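Local coordinates for protein dTDP-4-dehydrorhamnose 3,5-epimerase (Bacillus anthracis str. Ames, PDB 3RYK) that catalyses epimerisation at carbons 3 and 5 of the sugar ring of dTDP-4-dehydrorhamnose, a step in dTDP-L-rhamnose biosynthesis, at residues K96-M101 against T152-K157; G103-V108 against Y125-D130; C146-H151 against P180-S185. All coordinates share one frame; numbering follows the deposited sequence.

Contact 1: K96-M101 against T152-K157; sequences KLIQVM and TIVMYK
I98 and Y156 stand side by side on one face of an antiparallel strand pair, both pointing the same way. CG1 of I98 presses against CB of Y156 at 3.3 Å. The extended aliphatic chain of K96 runs beside the same tyrosine, its CD 4.0 Å from CE1 of Y156. With CG of Y156 held between its own backbone N and carbonyl carbon (chi1 66°), the ring stays next to both neighbours. The side chain of Y156 lies about 6 Å from the bound pyrophosphate and packs on F50 of the second subunit, a residue of the thymidine diphosphate pocket. On the other flank of I98, CG2 meets CG1 of V154 at 3.4 Å, tighter than a usual carbon-carbon contact.

The strands belong to the jelly roll-like fold of the epimerase, where 96-100 lies between 152-158 and 134-137. Their backbones are laced by paired bonds at L97 with K157 and Q99 with M155, the M155 N to Q99 O bond being nearly straight (2.8 Å, 171°). A further bond, M101 N to I153 O, continues the ladder.

Q99, M155 and K157 share the other face. Q99 and M155 run alongside each other, NE2 of Q99 lying 3.8 Å from SD of M155. M101 sets its CG, anti to its own carbonyl carbon, 4.0 Å from CB of M155, and the two chains meet at a slant. This face meets the second subunit: M155 packs on M101 of that chain, and the ammonium of K157 forms salt bridges with D71 of both chains.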
# COMPACT_ATOMS: atom_id res chain seq x y z
N LYS A 96 -0.28 11.75 -8.13
CA LYS A 96 -0.85 10.56 -7.50
C LYS A 96 -0.34 9.31 -8.21
O LYS A 96 0.08 9.40 -9.35
CB LYS A 96 -2.36 10.59 -7.56
CG LYS A 96 -2.98 11.79 -6.87
CD LYS A 96 -4.48 11.74 -6.92
CE LYS A 96 -5.10 12.96 -6.27
NZ LYS A 96 -6.58 12.88 -6.31
N LEU A 97 -0.38 8.17 -7.51
CA LEU A 97 0.07 6.87 -8.06
C LEU A 97 -0.94 5.91 -7.44
O LEU A 97 -0.89 5.61 -6.26
CB LEU A 97 1.51 6.58 -7.66
CG LEU A 97 2.21 5.33 -8.21
CD1 LEU A 97 2.29 5.36 -9.72
CD2 LEU A 97 3.59 5.33 -7.61
N ILE A 98 -1.85 5.42 -8.28
CA ILE A 98 -2.93 4.57 -7.85
C ILE A 98 -2.88 3.12 -8.27
O ILE A 98 -2.47 2.80 -9.38
CB ILE A 98 -4.26 5.12 -8.43
CG1 ILE A 98 -4.54 6.59 -8.04
CG2 ILE A 98 -5.45 4.25 -8.00
CD1 ILE A 98 -4.07 7.64 -9.01
N GLN A 99 -3.34 2.26 -7.37
CA GLN A 99 -3.42 0.82 -7.60
C GLN A 99 -4.64 0.27 -6.86
O GLN A 99 -5.17 0.89 -5.91
CB GLN A 99 -2.18 0.05 -7.17
CG GLN A 99 -1.89 0.08 -5.69
CD GLN A 99 -0.74 -0.82 -5.31
OE1 GLN A 99 -0.42 -1.78 -6.01
NE2 GLN A 99 -0.14 -0.55 -4.16
N VAL A 100 -5.07 -0.90 -7.30
CA VAL A 100 -6.21 -1.60 -6.72
C VAL A 100 -5.70 -2.84 -5.99
O VAL A 100 -5.01 -3.70 -6.59
CB VAL A 100 -7.24 -1.97 -7.81
CG1 VAL A 100 -8.35 -2.80 -7.22
CG2 VAL A 100 -7.78 -0.69 -8.48
N MET A 101 -6.06 -2.95 -4.72
CA MET A 101 -5.63 -4.08 -3.88
C MET A 101 -6.64 -5.22 -3.82
O MET A 101 -6.28 -6.39 -3.61
CB MET A 101 -5.29 -3.57 -2.48
CG MET A 101 -4.28 -2.40 -2.49
SD MET A 101 -2.73 -2.70 -3.39
CE MET A 101 -2.08 -4.08 -2.44
N THR A 152 -14.38 -3.13 -3.25
CA THR A 152 -13.19 -2.69 -3.97
C THR A 152 -12.39 -1.76 -3.07
O THR A 152 -12.93 -0.82 -2.42
CB THR A 152 -13.53 -2.05 -5.33
OG1 THR A 152 -14.00 -3.07 -6.22
CG2 THR A 152 -12.33 -1.37 -5.97
N ILE A 153 -11.08 -2.04 -3.02
CA ILE A 153 -10.12 -1.28 -2.22
C ILE A 153 -9.04 -0.70 -3.14
O ILE A 153 -8.31 -1.44 -3.83
CB ILE A 153 -9.44 -2.18 -1.17
CG1 ILE A 153 -10.47 -2.87 -0.27
CG2 ILE A 153 -8.45 -1.37 -0.32
CD1 ILE A 153 -9.86 -3.85 0.73
N VAL A 154 -8.95 0.63 -3.13
CA VAL A 154 -7.99 1.36 -3.93
C VAL A 154 -7.00 2.04 -3.00
O VAL A 154 -7.36 2.59 -1.96
CB VAL A 154 -8.69 2.43 -4.78
CG1 VAL A 154 -7.68 3.18 -5.63
CG2 VAL A 154 -9.77 1.82 -5.64
N MET A 155 -5.74 1.99 -3.39
CA MET A 155 -4.69 2.61 -2.62
C MET A 155 -3.97 3.57 -3.53
O MET A 155 -3.75 3.27 -4.70
CB MET A 155 -3.69 1.56 -2.12
CG MET A 155 -2.52 2.16 -1.35
SD MET A 155 -1.24 0.97 -0.91
CE MET A 155 -2.13 -0.14 0.17
N TYR A 156 -3.62 4.74 -3.01
CA TYR A 156 -2.89 5.69 -3.84
C TYR A 156 -2.03 6.61 -3.02
O TYR A 156 -2.43 7.05 -1.94
CB TYR A 156 -3.77 6.44 -4.82
CG TYR A 156 -4.78 7.39 -4.24
CD1 TYR A 156 -4.52 8.76 -4.19
CD2 TYR A 156 -6.00 6.92 -3.77
CE1 TYR A 156 -5.46 9.64 -3.67
CE2 TYR A 156 -6.93 7.78 -3.26
CZ TYR A 156 -6.65 9.14 -3.22
OH TYR A 156 -7.59 9.99 -2.70
N LYS A 157 -0.83 6.87 -3.54
CA LYS A 157 0.14 7.72 -2.90
C LYS A 157 0.01 9.13 -3.47
O LYS A 157 -0.45 9.30 -4.59
CB LYS A 157 1.55 7.23 -3.19
CG LYS A 157 1.86 5.82 -2.77
CD LYS A 157 3.26 5.44 -3.26
CE LYS A 157 3.67 4.08 -2.73
NZ LYS A 157 3.48 3.90 -1.27

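Contact 2: G103-V108 against Y125-D130; sequences GAIYDV and YILSAD
I105 and L127 face each other as a hydrogen-bonded antiparallel pair, joined by N of I105 to O of L127 at 2.9 Å and by a return bond from N of L127 to O of I105. On the buried side CG1 of I105 approaches CB of L127 at 4.0 Å, the two side chains slanting across one another. CD1 of L127 reaches CB of D107. D107 and Y125 pair next, joined by two short bonds of 2.7 Å, N of D107 to O of Y125 and N of Y125 to O of D107. That D107 oxygen also sits at the edge of the Y125 ring, 3.5 Å from CD2 of Y125. On the reverse face, CB of A104 and CB of S128 touch at 3.6 Å, and past them N of A129 bonds to O of G103.

These segments form part of the beta hairpin of strands 104-111 and 122-128, the latter outermost within the chain. L135, from the opposing sheet, packs on D107, Y125 and L127, while V100 backs I105 and L127. OD1 of N131 accepts a bond from N of S128, and its ND2 donates to O of I126.

With CG anti to the backbone N (chi1 -171°), D107 sends its carboxylate off the face shared with I105, Y125 and L127, between the sheets. There OD2 is hydrogen-bonded to NE2 of H143, which limits how that imidazole can turn.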
# COMPACT_ATOMS: atom_id res chain seq x y z
N GLY A 103 -10.56 -6.11 -5.77
CA GLY A 103 -11.56 -5.74 -6.75
C GLY A 103 -10.99 -5.14 -8.04
O GLY A 103 -9.88 -5.46 -8.48
N ALA A 104 -11.76 -4.25 -8.64
CA ALA A 104 -11.36 -3.61 -9.88
C ALA A 104 -12.13 -2.32 -10.06
O ALA A 104 -13.25 -2.21 -9.56
CB ALA A 104 -11.63 -4.55 -11.04
N ILE A 105 -11.50 -1.37 -10.76
CA ILE A 105 -12.08 -0.07 -11.04
C ILE A 105 -11.79 0.39 -12.47
O ILE A 105 -10.88 -0.11 -13.13
CB ILE A 105 -11.44 1.02 -10.10
CG1 ILE A 105 -9.97 1.32 -10.50
CG2 ILE A 105 -11.57 0.63 -8.66
CD1 ILE A 105 -9.22 2.25 -9.53
N TYR A 106 -12.63 1.30 -12.93
CA TYR A 106 -12.50 1.95 -14.24
C TYR A 106 -12.07 3.32 -13.78
O TYR A 106 -12.87 4.06 -13.21
CB TYR A 106 -13.79 1.95 -15.03
CG TYR A 106 -13.81 2.87 -16.26
CD1 TYR A 106 -13.13 2.55 -17.42
CD2 TYR A 106 -14.59 4.02 -16.26
CE1 TYR A 106 -13.18 3.38 -18.54
CE2 TYR A 106 -14.67 4.86 -17.39
CZ TYR A 106 -13.96 4.54 -18.52
OH TYR A 106 -14.05 5.39 -19.62
N ASP A 107 -10.80 3.65 -14.01
CA ASP A 107 -10.22 4.91 -13.60
C ASP A 107 -10.06 5.89 -14.75
O ASP A 107 -9.56 5.54 -15.82
CB ASP A 107 -8.90 4.58 -12.93
CG ASP A 107 -8.27 5.75 -12.25
OD1 ASP A 107 -7.98 6.79 -12.89
OD2 ASP A 107 -8.02 5.60 -11.04
N VAL A 108 -10.48 7.13 -14.51
CA VAL A 108 -10.40 8.16 -15.52
C VAL A 108 -9.53 9.32 -15.07
O VAL A 108 -9.51 9.66 -13.88
CB VAL A 108 -11.81 8.76 -15.79
CG1 VAL A 108 -11.71 10.03 -16.70
CG2 VAL A 108 -12.76 7.72 -16.37
N TYR A 125 -8.91 3.74 -17.77
CA TYR A 125 -8.06 2.57 -17.54
C TYR A 125 -8.68 1.60 -16.54
O TYR A 125 -9.35 2.01 -15.57
CB TYR A 125 -6.76 3.01 -16.86
CG TYR A 125 -6.01 4.14 -17.50
CD1 TYR A 125 -4.94 3.90 -18.35
CD2 TYR A 125 -6.33 5.45 -17.22
CE1 TYR A 125 -4.21 4.94 -18.90
CE2 TYR A 125 -5.64 6.49 -17.77
CZ TYR A 125 -4.57 6.24 -18.62
OH TYR A 125 -3.86 7.29 -19.16
N ILE A 126 -8.45 0.31 -16.76
CA ILE A 126 -8.97 -0.72 -15.87
C ILE A 126 -7.81 -1.18 -15.01
O ILE A 126 -6.85 -1.78 -15.52
CB ILE A 126 -9.62 -1.92 -16.62
CG1 ILE A 126 -10.85 -1.49 -17.43
CG2 ILE A 126 -9.99 -3.01 -15.64
CD1 ILE A 126 -11.48 -2.61 -18.27
N LEU A 127 -7.90 -0.88 -13.71
CA LEU A 127 -6.92 -1.23 -12.71
C LEU A 127 -7.59 -2.26 -11.81
O LEU A 127 -8.74 -2.09 -11.37
CB LEU A 127 -6.48 0.02 -11.94
CG LEU A 127 -5.97 1.18 -12.81
CD1 LEU A 127 -5.51 2.38 -11.97
CD2 LEU A 127 -4.84 0.71 -13.72
N SER A 128 -6.90 -3.37 -11.56
CA SER A 128 -7.48 -4.42 -10.73
C SER A 128 -6.48 -5.15 -9.84
O SER A 128 -5.26 -5.00 -9.96
CB SER A 128 -8.20 -5.43 -11.61
OG SER A 128 -7.24 -6.13 -12.43
N ALA A 129 -7.03 -5.96 -8.93
CA ALA A 129 -6.23 -6.73 -8.02
C ALA A 129 -5.50 -7.78 -8.83
O ALA A 129 -4.35 -8.08 -8.53
CB ALA A 129 -7.11 -7.38 -6.96
N ASP A 130 -6.15 -8.30 -9.87
CA ASP A 130 -5.53 -9.33 -10.74
C ASP A 130 -4.47 -8.80 -11.69
O ASP A 130 -3.46 -9.49 -11.90
CB ASP A 130 -6.59 -10.16 -11.46
CG ASP A 130 -7.30 -11.14 -10.51
OD1 ASP A 130 -6.73 -12.23 -10.23
OD2 ASP A 130 -8.46 -10.86 -10.14

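Contact 3: C146-H151 against P180-S185; sequences CTLVPH and PWPVTS
The sulfur of C146 is the knob here, and the loop through P182 and V183 supplies the hollow that receives it. SG of C146 lies 3.6 Å from CG1 of V183 and 3.8 Å from CG of P182, so a branch of the valine and the outer part of the proline ring form two walls. The indole of W181 supports the base of the knob instead, its CE3 3.7 Å from CB of C146, the benzene side of the ring meeting it at a slant. C146 carries its SG anti to the backbone N (chi1 -176°), which directs the sulfur past the indole toward the proline and valine.

P182 is itself a bump with two neighbours. CG of its ring meets CD2 of L148 at 3.7 Å as well as the cysteine sulfur, and the leucine and proline side chains cross nearly at a right angle. The fit is made by apolar surfaces, over a modest 185 Å² summed across both segments.

Beyond the hollow, NE1 of W181 bonds to O of W172, while the two indoles meet with their planes about 55° apart. The loop 180-185, between strand 167-169 and helix 190-193, lies against the end of strand 141-147. Strand 104-111 lies on one flank of that strand, presenting Y106 to L148, P180 and P182 and V108 to W181; strand 82-88 lies on its other flank, with I82 touching C146 and W181.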
# COMPACT_ATOMS: atom_id res chain seq x y z
N CYS A 146 -14.61 4.43 -10.91
CA CYS A 146 -15.88 3.72 -10.71
C CYS A 146 -15.53 2.29 -10.35
O CYS A 146 -14.83 1.61 -11.10
CB CYS A 146 -16.76 3.75 -11.97
SG CYS A 146 -18.40 3.00 -11.79
N THR A 147 -16.02 1.82 -9.20
CA THR A 147 -15.75 0.46 -8.76
C THR A 147 -16.60 -0.47 -9.62
O THR A 147 -17.77 -0.21 -9.86
CB THR A 147 -15.98 0.29 -7.26
OG1 THR A 147 -17.36 0.55 -6.95
CG2 THR A 147 -15.08 1.27 -6.48
N LEU A 148 -16.02 -1.58 -10.07
CA LEU A 148 -16.75 -2.50 -10.93
C LEU A 148 -17.39 -3.71 -10.25
O LEU A 148 -18.23 -4.39 -10.84
CB LEU A 148 -15.78 -3.00 -12.02
CG LEU A 148 -15.05 -1.92 -12.84
CD1 LEU A 148 -14.19 -2.67 -13.93
CD2 LEU A 148 -15.97 -0.89 -13.50
N VAL A 149 -16.99 -3.98 -9.02
CA VAL A 149 -17.50 -5.12 -8.25
C VAL A 149 -17.53 -4.72 -6.80
O VAL A 149 -16.82 -3.80 -6.41
CB VAL A 149 -16.56 -6.35 -8.39
CG1 VAL A 149 -16.60 -6.86 -9.81
CG2 VAL A 149 -15.14 -5.99 -7.95
N PRO A 150 -18.32 -5.42 -5.98
CA PRO A 150 -18.37 -5.05 -4.56
C PRO A 150 -17.02 -5.21 -3.86
O PRO A 150 -16.11 -5.92 -4.34
CB PRO A 150 -19.35 -6.06 -3.95
CG PRO A 150 -20.09 -6.65 -5.08
CD PRO A 150 -19.30 -6.46 -6.33
N HIS A 151 -16.92 -4.56 -2.71
CA HIS A 151 -15.74 -4.59 -1.87
C HIS A 151 -14.43 -4.29 -2.60
O HIS A 151 -13.51 -5.12 -2.59
CB HIS A 151 -15.63 -5.95 -1.15
CG HIS A 151 -16.86 -6.32 -0.37
ND1 HIS A 151 -17.13 -5.82 0.88
CD2 HIS A 151 -17.87 -7.18 -0.66
CE1 HIS A 151 -18.27 -6.33 1.33
NE2 HIS A 151 -18.74 -7.16 0.41
N PRO A 180 -17.83 7.71 -20.60
CA PRO A 180 -18.68 6.52 -20.66
C PRO A 180 -18.63 5.66 -19.39
O PRO A 180 -18.23 4.50 -19.43
CB PRO A 180 -18.07 5.76 -21.84
CG PRO A 180 -16.64 6.06 -21.72
CD PRO A 180 -16.58 7.50 -21.36
N TRP A 181 -19.06 6.21 -18.26
CA TRP A 181 -19.02 5.45 -17.02
C TRP A 181 -19.83 4.17 -17.15
O TRP A 181 -20.90 4.17 -17.75
CB TRP A 181 -19.58 6.26 -15.84
CG TRP A 181 -18.83 7.48 -15.55
CD1 TRP A 181 -19.18 8.76 -15.87
CD2 TRP A 181 -17.56 7.56 -14.92
NE1 TRP A 181 -18.23 9.63 -15.43
CE2 TRP A 181 -17.21 8.93 -14.85
CE3 TRP A 181 -16.68 6.62 -14.37
CZ2 TRP A 181 -16.02 9.37 -14.28
CZ3 TRP A 181 -15.49 7.07 -13.81
CH2 TRP A 181 -15.17 8.44 -13.77
N PRO A 182 -19.32 3.07 -16.56
CA PRO A 182 -20.00 1.77 -16.62
C PRO A 182 -21.15 1.64 -15.60
O PRO A 182 -21.43 0.55 -15.11
CB PRO A 182 -18.88 0.81 -16.27
CG PRO A 182 -18.04 1.58 -15.34
CD PRO A 182 -18.00 2.95 -15.91
N VAL A 183 -21.83 2.75 -15.31
CA VAL A 183 -22.92 2.74 -14.36
C VAL A 183 -23.87 3.86 -14.76
O VAL A 183 -23.44 4.85 -15.35
CB VAL A 183 -22.40 2.95 -12.91
CG1 VAL A 183 -21.61 4.25 -12.81
CG2 VAL A 183 -23.54 2.91 -11.90
N THR A 184 -25.15 3.66 -14.49
CA THR A 184 -26.20 4.64 -14.81
C THR A 184 -26.54 5.54 -13.63
O THR A 184 -26.69 6.77 -13.80
CB THR A 184 -27.48 3.91 -15.31
OG1 THR A 184 -27.21 3.33 -16.60
CG2 THR A 184 -28.68 4.86 -15.44
N SER A 185 -26.65 4.94 -12.45
CA SER A 185 -26.99 5.67 -11.22
C SER A 185 -25.87 5.45 -10.22
O SER A 185 -26.05 4.73 -9.24
CB SER A 185 -28.31 5.13 -10.68
OG SER A 185 -29.35 5.23 -11.65

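From the N terminus, strand 96-100 comes first and its partner 152-157 only much later, so contact 1 closes a long loop within which contact 2, the hairpin of 103-108 and 125-130, is nested. Contact 3 opens at 146-151, after contact 2 has closed but before contact 1 does, and ends at 180-185; contacts 1 and 3 therefore cross, while 2 and 3 follow in series. Contact 1 belongs to the seven-stranded sheet and contact 2 to the five-stranded one, and CG2 of T152 packing on CG2 of I105 joins the two sheets. Backbone pairing of Y106 with C146 and A104 with L148 carries contact 2 into contact 3, where the late loop packs against the five-stranded sheet.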